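Local coordinates for ribosome inactivating type 1 protein (Iris hollandica, PDB 3MVG), which belongs to the type 1 ribosome-inactivating proteins, the single-chain members of that plant protein family, at residues T3-V8 against R53-G58; N59-L64 against T135-S140. All coordinates share one frame; numbering follows the deposited sequence. Where two conformers were deposited one is given.

Contact 1 (T3-V8 against R53-G58); sequences TVEFRV and RLFDWG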
ATOM      1  N   THR A   3     -13.598  -6.638  20.581  1.00 14.05           N
ATOM      2  CA  THR A   3     -14.268  -6.180  19.359  1.00 14.41           C
ATOM      3  C   THR A   3     -13.536  -5.014  18.715  1.00 14.19           C
ATOM      4  O   THR A   3     -13.105  -4.082  19.408  1.00 14.88           O
ATOM      5  CB  THR A   3     -15.732  -5.789  19.662  1.00 14.94           C
ATOM      6  OG1 THR A   3     -16.395  -6.909  20.251  1.00 15.57           O
ATOM      7  CG2 THR A   3     -16.487  -5.369  18.393  1.00 15.76           C
ATOM      8  N   VAL A   4     -13.388  -5.102  17.389  0.50 13.70           N
ATOM      9  CA  VAL A   4     -12.806  -4.068  16.528  0.50 13.48           C
ATOM     10  C   VAL A   4     -13.882  -3.631  15.531  0.50 13.30           C
ATOM     11  O   VAL A   4     -14.487  -4.474  14.870  0.50 12.98           O
ATOM     12  CB  VAL A   4     -11.610  -4.621  15.720  0.50 13.70           C
ATOM     13  CG1 VAL A   4     -11.020  -3.535  14.829  0.50 13.40           C
ATOM     14  CG2 VAL A   4     -10.548  -5.201  16.647  0.50 13.73           C
ATOM     15  N   GLU A   5     -14.133  -2.329  15.421  0.50 13.38           N
ATOM     16  CA  GLU A   5     -15.234  -1.834  14.583  0.50 13.52           C
ATOM     17  C   GLU A   5     -14.791  -1.086  13.327  0.50 12.96           C
ATOM     18  O   GLU A   5     -13.719  -0.480  13.297  0.50 13.01           O
ATOM     19  CB  GLU A   5     -16.165  -0.924  15.392  0.50 14.22           C
ATOM     20  CG  GLU A   5     -16.810  -1.580  16.600  0.50 15.38           C
ATOM     21  CD  GLU A   5     -17.790  -0.660  17.303  0.50 17.08           C
ATOM     22  OE1 GLU A   5     -17.453   0.527  17.490  0.50 18.70           O
ATOM     23  OE2 GLU A   5     -18.887  -1.127  17.678  0.50 18.45           O
ATOM     24  N   PHE A   6     -15.642  -1.123  12.302  1.00 12.52           N
ATOM     25  CA  PHE A   6     -15.445  -0.348  11.078  1.00 12.30           C
ATOM     26  C   PHE A   6     -16.811   0.064  10.541  1.00 12.08           C
ATOM     27  O   PHE A   6     -17.734  -0.754  10.485  1.00 11.84           O
ATOM     28  CB  PHE A   6     -14.686  -1.142  10.012  1.00 12.38           C
ATOM     29  CG  PHE A   6     -14.526  -0.397   8.716  1.00 11.97           C
ATOM     30  CD1 PHE A   6     -15.351  -0.678   7.632  1.00 12.79           C
ATOM     31  CD2 PHE A   6     -13.581   0.617   8.589  1.00 13.53           C
ATOM     32  CE1 PHE A   6     -15.221   0.023   6.443  1.00 14.17           C
ATOM     33  CE2 PHE A   6     -13.455   1.323   7.391  1.00 14.37           C
ATOM     34  CZ  PHE A   6     -14.275   1.015   6.325  1.00 13.96           C
ATOM     35  N   ARG A   7     -16.934   1.336  10.157  1.00 12.28           N
ATOM     36  CA  ARG A   7     -18.168   1.865   9.567  1.00 12.32           C
ATOM     37  C   ARG A   7     -17.899   2.406   8.183  1.00 12.22           C
ATOM     38  O   ARG A   7     -16.928   3.142   7.984  1.00 11.97           O
ATOM     39  CB  ARG A   7     -18.765   2.979  10.427  1.00 13.44           C
ATOM     40  CG  ARG A   7     -18.825   2.626  11.886  1.00 14.54           C
ATOM     41  CD  ARG A   7     -19.998   3.276  12.555  1.00 17.45           C
ATOM     42  NE  ARG A   7     -20.010   2.952  13.978  1.00 18.11           N
ATOM     43  CZ  ARG A   7     -21.058   3.117  14.772  1.00 18.91           C
ATOM     44  NH1 ARG A   7     -22.183   3.616  14.279  1.00 20.37           N
ATOM     45  NH2 ARG A   7     -20.979   2.787  16.054  1.00 20.74           N
ATOM     46  N   VAL A   8     -18.756   2.073   7.223  1.00 11.89           N
ATOM     47  CA  VAL A   8     -18.537   2.571   5.870  1.00 12.46           C
ATOM     48  C   VAL A   8     -18.716   4.087   5.724  1.00 12.40           C
ATOM     49  O   VAL A   8     -18.012   4.714   4.936  1.00 12.50           O
ATOM     50  CB  VAL A   8     -19.367   1.828   4.789  1.00 11.68           C
ATOM     51  CG1 VAL A   8     -18.935   0.368   4.681  1.00 12.38           C
ATOM     52  CG2 VAL A   8     -20.861   1.932   5.036  1.00 11.96           C
ATOM     53  N   ARG A  53     -17.044  -5.802  14.222  1.00 11.05           N
ATOM     54  CA  ARG A  53     -18.366  -5.244  14.000  1.00 11.79           C
ATOM     55  C   ARG A  53     -18.325  -4.253  12.851  1.00 11.41           C
ATOM     56  O   ARG A  53     -17.567  -3.277  12.884  1.00 11.98           O
ATOM     57  CB  ARG A  53     -18.923  -4.609  15.276  1.00 12.66           C
ATOM     58  CG  ARG A  53     -20.384  -4.176  15.127  1.00 14.77           C
ATOM     59  CD  ARG A  53     -21.145  -4.070  16.446  0.80 19.52           C
ATOM     60  NE  ARG A  53     -20.406  -3.350  17.479  0.80 23.93           N
ATOM     61  CZ  ARG A  53     -20.045  -3.877  18.647  0.80 25.59           C
ATOM     62  NH1 ARG A  53     -19.373  -3.145  19.525  0.80 27.03           N
ATOM     63  NH2 ARG A  53     -20.356  -5.132  18.945  1.00 28.19           N
ATOM     64  N   LEU A  54     -19.130  -4.525  11.830  1.00 11.13           N
ATOM     65  CA  LEU A  54     -19.135  -3.743  10.601  1.00 11.25           C
ATOM     66  C   LEU A  54     -20.482  -3.086  10.404  1.00 11.16           C
ATOM     67  O   LEU A  54     -21.511  -3.735  10.561  1.00 12.11           O
ATOM     68  CB  LEU A  54     -18.861  -4.654   9.408  1.00 11.54           C
ATOM     69  CG  LEU A  54     -17.564  -5.464   9.424  1.00 10.80           C
ATOM     70  CD1 LEU A  54     -17.554  -6.412   8.249  1.00 11.91           C
ATOM     71  CD2 LEU A  54     -16.371  -4.532   9.370  1.00 11.93           C
ATOM     72  N   PHE A  55     -20.468  -1.813  10.011  1.00 11.07           N
ATOM     73  CA  PHE A  55     -21.691  -1.007   9.864  1.00 10.85           C
ATOM     74  C   PHE A  55     -21.886  -0.570   8.420  1.00 10.95           C
ATOM     75  O   PHE A  55     -20.958  -0.057   7.791  1.00 10.78           O
ATOM     76  CB  PHE A  55     -21.620   0.237  10.755  1.00 11.46           C
ATOM     77  CG  PHE A  55     -21.628  -0.054  12.236  1.00 11.82           C
ATOM     78  CD1 PHE A  55     -20.480  -0.482  12.889  1.00 13.61           C
ATOM     79  CD2 PHE A  55     -22.784   0.149  12.992  1.00 13.25           C
ATOM     80  CE1 PHE A  55     -20.484  -0.732  14.260  1.00 14.11           C
ATOM     81  CE2 PHE A  55     -22.795  -0.094  14.372  1.00 14.33           C
ATOM     82  CZ  PHE A  55     -21.649  -0.534  15.003  1.00 14.96           C
ATOM     83  N   ASP A  56     -23.093  -0.774   7.896  1.00 10.56           N
ATOM     84  CA  ASP A  56     -23.421  -0.365   6.531  1.00 11.48           C
ATOM     85  C   ASP A  56     -23.759   1.128   6.438  1.00 11.46           C
ATOM     86  O   ASP A  56     -23.556   1.856   7.406  1.00 11.28           O
ATOM     87  CB  ASP A  56     -24.519  -1.263   5.938  1.00 11.68           C
ATOM     88  CG  ASP A  56     -25.903  -1.009   6.526  1.00 11.86           C
ATOM     89  OD1 ASP A  56     -26.098  -0.029   7.286  1.00 11.76           O
ATOM     90  OD2 ASP A  56     -26.804  -1.816   6.215  1.00 12.76           O
ATOM     91  N   TRP A  57     -24.242   1.584   5.283  1.00 12.46           N
ATOM     92  CA  TRP A  57     -24.498   3.019   5.099  1.00 13.60           C
ATOM     93  C   TRP A  57     -25.522   3.573   6.087  1.00 14.20           C
ATOM     94  O   TRP A  57     -25.469   4.753   6.426  1.00 15.01           O
ATOM     95  CB  TRP A  57     -24.925   3.367   3.669  1.00 14.21           C
ATOM     96  CG  TRP A  57     -23.894   3.106   2.600  1.00 14.27           C
ATOM     97  CD1 TRP A  57     -24.009   2.231   1.559  1.00 14.53           C
ATOM     98  CD2 TRP A  57     -22.606   3.727   2.456  1.00 15.05           C
ATOM     99  NE1 TRP A  57     -22.885   2.268   0.776  1.00 15.49           N
ATOM    100  CE2 TRP A  57     -22.002   3.169   1.306  1.00 14.56           C
ATOM    101  CE3 TRP A  57     -21.909   4.701   3.180  1.00 15.46           C
ATOM    102  CZ2 TRP A  57     -20.727   3.542   0.872  1.00 16.24           C
ATOM    103  CZ3 TRP A  57     -20.636   5.070   2.748  1.00 16.38           C
ATOM    104  CH2 TRP A  57     -20.065   4.492   1.602  1.00 16.16           C
ATOM    105  N   GLY A  58     -26.440   2.728   6.546  1.00 13.35           N
ATOM    106  CA  GLY A  58     -27.439   3.134   7.537  1.00 13.26           C
ATOM    107  C   GLY A  58     -27.067   2.787   8.968  1.00 13.07           C
ATOM    108  O   GLY A  58     -27.917   2.798   9.857  1.00 12.76           O
TER
HETATM  109  O   HOH W   1     -19.101  -7.002  20.505  1.00 34.55           O

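Contact 2 (N59-L64 against T135-S140); sequences NRPITL and TLHNWS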
ATOM      1  N   ASN A  59     -25.787   2.492   9.200  1.00 12.82           N
ATOM      2  CA  ASN A  59     -25.308   2.011  10.497  1.00 13.11           C
ATOM      3  C   ASN A  59     -26.002   0.774  11.044  1.00 12.90           C
ATOM      4  O   ASN A  59     -26.096   0.590  12.257  1.00 13.31           O
ATOM      5  CB  ASN A  59     -25.269   3.129  11.544  1.00 13.55           C
ATOM      6  CG  ASN A  59     -24.084   4.031  11.366  1.00 14.87           C
ATOM      7  OD1 ASN A  59     -23.023   3.604  10.888  1.00 14.74           O
ATOM      8  ND2 ASN A  59     -24.243   5.288  11.741  1.00 16.25           N
ATOM      9  N   ARG A  60     -26.482  -0.077  10.141  0.50 12.68           N
ATOM     10  CA  ARG A  60     -26.951  -1.399  10.528  0.50 12.94           C
ATOM     11  C   ARG A  60     -25.735  -2.309  10.614  0.50 12.76           C
ATOM     12  O   ARG A  60     -24.994  -2.438   9.635  0.50 12.54           O
ATOM     13  CB  ARG A  60     -27.950  -1.940   9.511  0.50 13.19           C
ATOM     14  CG  ARG A  60     -29.242  -1.139   9.429  0.50 14.80           C
ATOM     15  CD  ARG A  60     -30.019  -1.482   8.171  0.50 18.40           C
ATOM     16  NE  ARG A  60     -29.339  -0.994   6.977  0.50 20.87           N
ATOM     17  CZ  ARG A  60     -29.636   0.146   6.363  0.50 21.45           C
ATOM     18  NH1 ARG A  60     -30.611   0.920   6.822  0.50 22.59           N
ATOM     19  NH2 ARG A  60     -28.961   0.510   5.287  0.50 22.29           N
ATOM     20  N   PRO A  61     -25.509  -2.926  11.787  1.00 12.58           N
ATOM     21  CA  PRO A  61     -24.303  -3.720  11.962  1.00 12.71           C
ATOM     22  C   PRO A  61     -24.473  -5.219  11.765  1.00 12.41           C
ATOM     23  O   PRO A  61     -25.568  -5.763  11.915  1.00 13.18           O
ATOM     24  CB  PRO A  61     -23.955  -3.467  13.423  1.00 13.13           C
ATOM     25  CG  PRO A  61     -25.308  -3.358  14.095  1.00 13.67           C
ATOM     26  CD  PRO A  61     -26.253  -2.772  13.058  1.00 13.06           C
ATOM     27  N   ILE A  62     -23.379  -5.877  11.383  0.50 11.94           N
ATOM     28  CA  ILE A  62     -23.209  -7.328  11.550  0.50 11.33           C
ATOM     29  C   ILE A  62     -21.835  -7.546  12.170  0.50 11.39           C
ATOM     30  O   ILE A  62     -20.926  -6.747  11.923  0.50 11.33           O
ATOM     31  CB  ILE A  62     -23.364  -8.145  10.224  0.50 11.19           C
ATOM     32  CG1 ILE A  62     -22.237  -7.853   9.227  0.50 11.22           C
ATOM     33  CG2 ILE A  62     -24.725  -7.912   9.610  0.50 11.77           C
ATOM     34  CD1 ILE A  62     -21.095  -8.836   9.298  0.50 11.39           C
ATOM     35  N   THR A  63     -21.688  -8.595  12.984  1.00 11.39           N
ATOM     36  CA  THR A  63     -20.430  -8.872  13.652  1.00 11.94           C
ATOM     37  C   THR A  63     -19.826 -10.146  13.112  1.00 11.55           C
ATOM     38  O   THR A  63     -20.399 -11.219  13.294  1.00 12.17           O
ATOM     39  CB  THR A  63     -20.610  -8.978  15.170  1.00 12.12           C
ATOM     40  OG1 THR A  63     -21.189  -7.759  15.653  1.00 13.79           O
ATOM     41  CG2 THR A  63     -19.265  -9.215  15.872  1.00 13.81           C
ATOM     42  N   LEU A  64     -18.675 -10.028  12.460  1.00 10.99           N
ATOM     43  CA  LEU A  64     -17.923 -11.208  12.064  1.00 10.92           C
ATOM     44  C   LEU A  64     -17.201 -11.780  13.271  1.00 10.71           C
ATOM     45  O   LEU A  64     -16.718 -11.030  14.129  1.00 11.64           O
ATOM     46  CB  LEU A  64     -16.885 -10.858  11.004  1.00 11.06           C
ATOM     47  CG  LEU A  64     -17.361 -10.239   9.693  1.00 11.52           C
ATOM     48  CD1 LEU A  64     -16.157  -9.890   8.833  1.00 12.54           C
ATOM     49  CD2 LEU A  64     -18.291 -11.191   8.955  1.00 12.09           C
ATOM     50  N   THR A 135     -26.711  -7.092   3.257  1.00 11.22           N
ATOM     51  CA  THR A 135     -27.245  -8.383   2.839  1.00 11.42           C
ATOM     52  C   THR A 135     -27.246  -9.369   3.999  1.00 11.13           C
ATOM     53  O   THR A 135     -28.265 -10.012   4.273  1.00 11.75           O
ATOM     54  CB  THR A 135     -26.468  -8.937   1.637  1.00 11.44           C
ATOM     55  OG1 THR A 135     -26.586  -8.017   0.545  1.00 13.10           O
ATOM     56  CG2 THR A 135     -27.026 -10.281   1.196  1.00 12.74           C
ATOM     57  N   LEU A 136     -26.131  -9.465   4.717  1.00 11.09           N
ATOM     58  CA  LEU A 136     -26.074 -10.334   5.873  1.00 11.50           C
ATOM     59  C   LEU A 136     -26.977  -9.827   6.988  1.00 11.54           C
ATOM     60  O   LEU A 136     -27.602 -10.620   7.693  1.00 12.18           O
ATOM     61  CB  LEU A 136     -24.640 -10.489   6.375  1.00 11.25           C
ATOM     62  CG  LEU A 136     -23.678 -11.220   5.427  1.00 11.43           C
ATOM     63  CD1 LEU A 136     -22.380 -11.519   6.152  1.00 12.54           C
ATOM     64  CD2 LEU A 136     -24.278 -12.521   4.866  1.00 11.24           C
ATOM     65  N   HIS A 137     -27.082  -8.506   7.138  1.00 11.87           N
ATOM     66  CA  HIS A 137     -27.960  -7.945   8.165  1.00 12.19           C
ATOM     67  C   HIS A 137     -29.402  -8.411   7.983  1.00 12.47           C
ATOM     68  O   HIS A 137     -30.076  -8.749   8.958  1.00 13.07           O
ATOM     69  CB  HIS A 137     -27.908  -6.417   8.166  1.00 12.56           C
ATOM     70  CG  HIS A 137     -28.680  -5.802   9.288  1.00 12.76           C
ATOM     71  ND1 HIS A 137     -30.004  -5.439   9.167  1.00 15.11           N
ATOM     72  CD2 HIS A 137     -28.326  -5.525  10.566  1.00 13.88           C
ATOM     73  CE1 HIS A 137     -30.424  -4.940  10.316  1.00 14.62           C
ATOM     74  NE2 HIS A 137     -29.427  -4.981  11.181  1.00 15.68           N
ATOM     75  N   ASN A 138     -29.850  -8.443   6.733  1.00 12.61           N
ATOM     76  CA  ASN A 138     -31.247  -8.712   6.408  1.00 14.12           C
ATOM     77  C   ASN A 138     -31.593 -10.168   6.137  1.00 13.66           C
ATOM     78  O   ASN A 138     -32.763 -10.538   6.211  1.00 14.91           O
ATOM     79  CB  ASN A 138     -31.672  -7.842   5.227  1.00 14.67           C
ATOM     80  CG  ASN A 138     -31.596  -6.361   5.542  1.00 17.25           C
ATOM     81  OD1 ASN A 138     -31.676  -5.952   6.703  1.00 19.76           O
ATOM     82  ND2 ASN A 138     -31.433  -5.548   4.506  0.70 18.93           N
ATOM     83  N   TRP A 139     -30.600 -10.996   5.821  1.00 13.10           N
ATOM     84  CA  TRP A 139     -30.869 -12.390   5.445  1.00 12.72           C
ATOM     85  C   TRP A 139     -31.271 -13.251   6.630  1.00 12.92           C
ATOM     86  O   TRP A 139     -30.725 -13.129   7.726  1.00 12.73           O
ATOM     87  CB  TRP A 139     -29.650 -13.002   4.749  1.00 12.28           C
ATOM     88  CG  TRP A 139     -29.848 -14.422   4.232  1.00 11.28           C
ATOM     89  CD1 TRP A 139     -30.295 -14.786   2.995  1.00 11.50           C
ATOM     90  CD2 TRP A 139     -29.592 -15.641   4.943  1.00 11.52           C
ATOM     91  NE1 TRP A 139     -30.327 -16.160   2.886  1.00 11.08           N
ATOM     92  CE2 TRP A 139     -29.896 -16.706   4.066  1.00 11.25           C
ATOM     93  CE3 TRP A 139     -29.103 -15.938   6.226  1.00 11.36           C
ATOM     94  CZ2 TRP A 139     -29.738 -18.043   4.434  1.00 11.40           C
ATOM     95  CZ3 TRP A 139     -28.937 -17.265   6.588  1.00 11.76           C
ATOM     96  CH2 TRP A 139     -29.263 -18.301   5.697  1.00 11.86           C
ATOM     97  N   SER A 140     -32.244 -14.125   6.400  1.00 13.56           N
ATOM     98  CA  SER A 140     -32.548 -15.168   7.365  1.00 14.53           C
ATOM     99  C   SER A 140     -32.985 -16.436   6.649  1.00 13.93           C
ATOM    100  O   SER A 140     -33.591 -16.377   5.579  1.00 13.49           O
ATOM    101  CB  SER A 140     -33.612 -14.711   8.365  1.00 15.53           C
ATOM    102  OG  SER A 140     -34.813 -14.400   7.699  1.00 17.72           O
TER

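Contact 1 (T3-V8 against R53-G58)
Glu5 OE2 is gripped by two nitrogens of Arg53: NE at 2.7 Å, which meets the anti lone pair, and NH1 at 2.8 Å, which comes from above the carboxylate plane. Both belong to a salt bridge between neighbours on two parallel strands, 3-7 and 49-55, at one edge of the mixed sheet of the ribosome-inactivating protein fold. OE2 lies in the guanidinium plane, yet carboxylate and guanidinium stand nearly at right angles (86°), and a single oxygen takes both bonds. The bend at chi3 (47°) turns the arginine head toward the glutamate, while Thr3 CG2 rests over one guanidinium face. A water joins Thr3 OG1 to Arg53 NH2; the threonine hydroxyl also bonds to the backbone of Ile1.

The backbones are paired in parallel fashion. Arg53 N donates to Val4 O, and Arg53 O receives Phe6 N at 2.9 Å; Phe6 O then accepts Phe55 N, and Phe55 O accepts Val8 N. Glu5, Arg53, Arg7 and Phe55 share one face of the sheet, where long charged chains can reach solvent while their stems pack. Here the guanidinium of Arg7 lies flat on the ring of Phe55, planes 4° apart and centres 3.6 Å apart, a cation-pi stack that offers the charge an aromatic surface. The apolar Phe6 and Leu54 take the other face, meeting through CB and CD2; Phe19 of helix 13-27 touches Phe6, and Ile133 of helix 126-138 touches Leu54.

Past the strand ends, the indole of Trp57 reaches back over Val8. The branched valine presents a methyl group to the aromatic surface in a CH-pi contact, with Val8 CG2 3.5 Å from Trp57 CE3.

Contact 2 (N59-L64 against T135-S140)
Arg60 CB sits over the centre of the His137 ring, a CH-pi contact with CB 3.7 Å from the ring centroid and only 9° off its normal. The arginine is used here for its aliphatic stem: CG and CD continue past the ND1 and CE1 side of the imidazole, and the two side chains cross at about a right angle. Its guanidinium is engaged elsewhere, in a salt bridge from NE to Asp56.

Polar contacts lie at the edge of the same ring. His137 CD2 approaches Pro61 O to 3.1 Å in the ring plane, a close carbon-to-oxygen approach. His137 ND1 donates a nearly straight bond (174°) to Asn138 OD1 at 3.0 Å, meeting that oxygen from above its carbonyl plane; with the side-chain amide of the next residue as acceptor, the bond probably restricts the rotation of the imidazole. CG stands anti to the backbone N (chi1 -174°), which carries the ring out to the strand's start.

In the ribosome-inactivating protein fold, this is where the last turn of helix 126-138 packs on the start of strand 61-67 of the mixed sheet.

Apolar packing takes over deeper in. The beta-branched Ile62, well suited to a strand, points its CG2 at the helix backbone, 3.5 Å from His137 N. Leu136, on the buried side of the helix, brings its CB to 4.1 Å from Ile62 CG2, while its side chain also touches Leu155 of helix 146-164.

In the fold
Contacts 1 and 2 lie about 10 Å apart between centres and meet through neighbouring strands 49-55 and 61-67, where Leu54 N probably hydrogen-bonds to Ile62 O. Contact 1 works within the sheet, pairing the edge strand 3-7 with 49-55; contact 2 sets a helix end against the sheet and has no hydrogen bond between its segments. Each combines buried and solvent-facing parts: Phe6, Leu54, Ile62 and Leu136 belong to the interior, while Glu5, Arg7 and Arg60 are exposed. The charged chemistry of 3-8 with 53-58 thus gives way to mainly van der Waals packing in 59-64 with 135-140, and Pro61 touches Phe55 where they join.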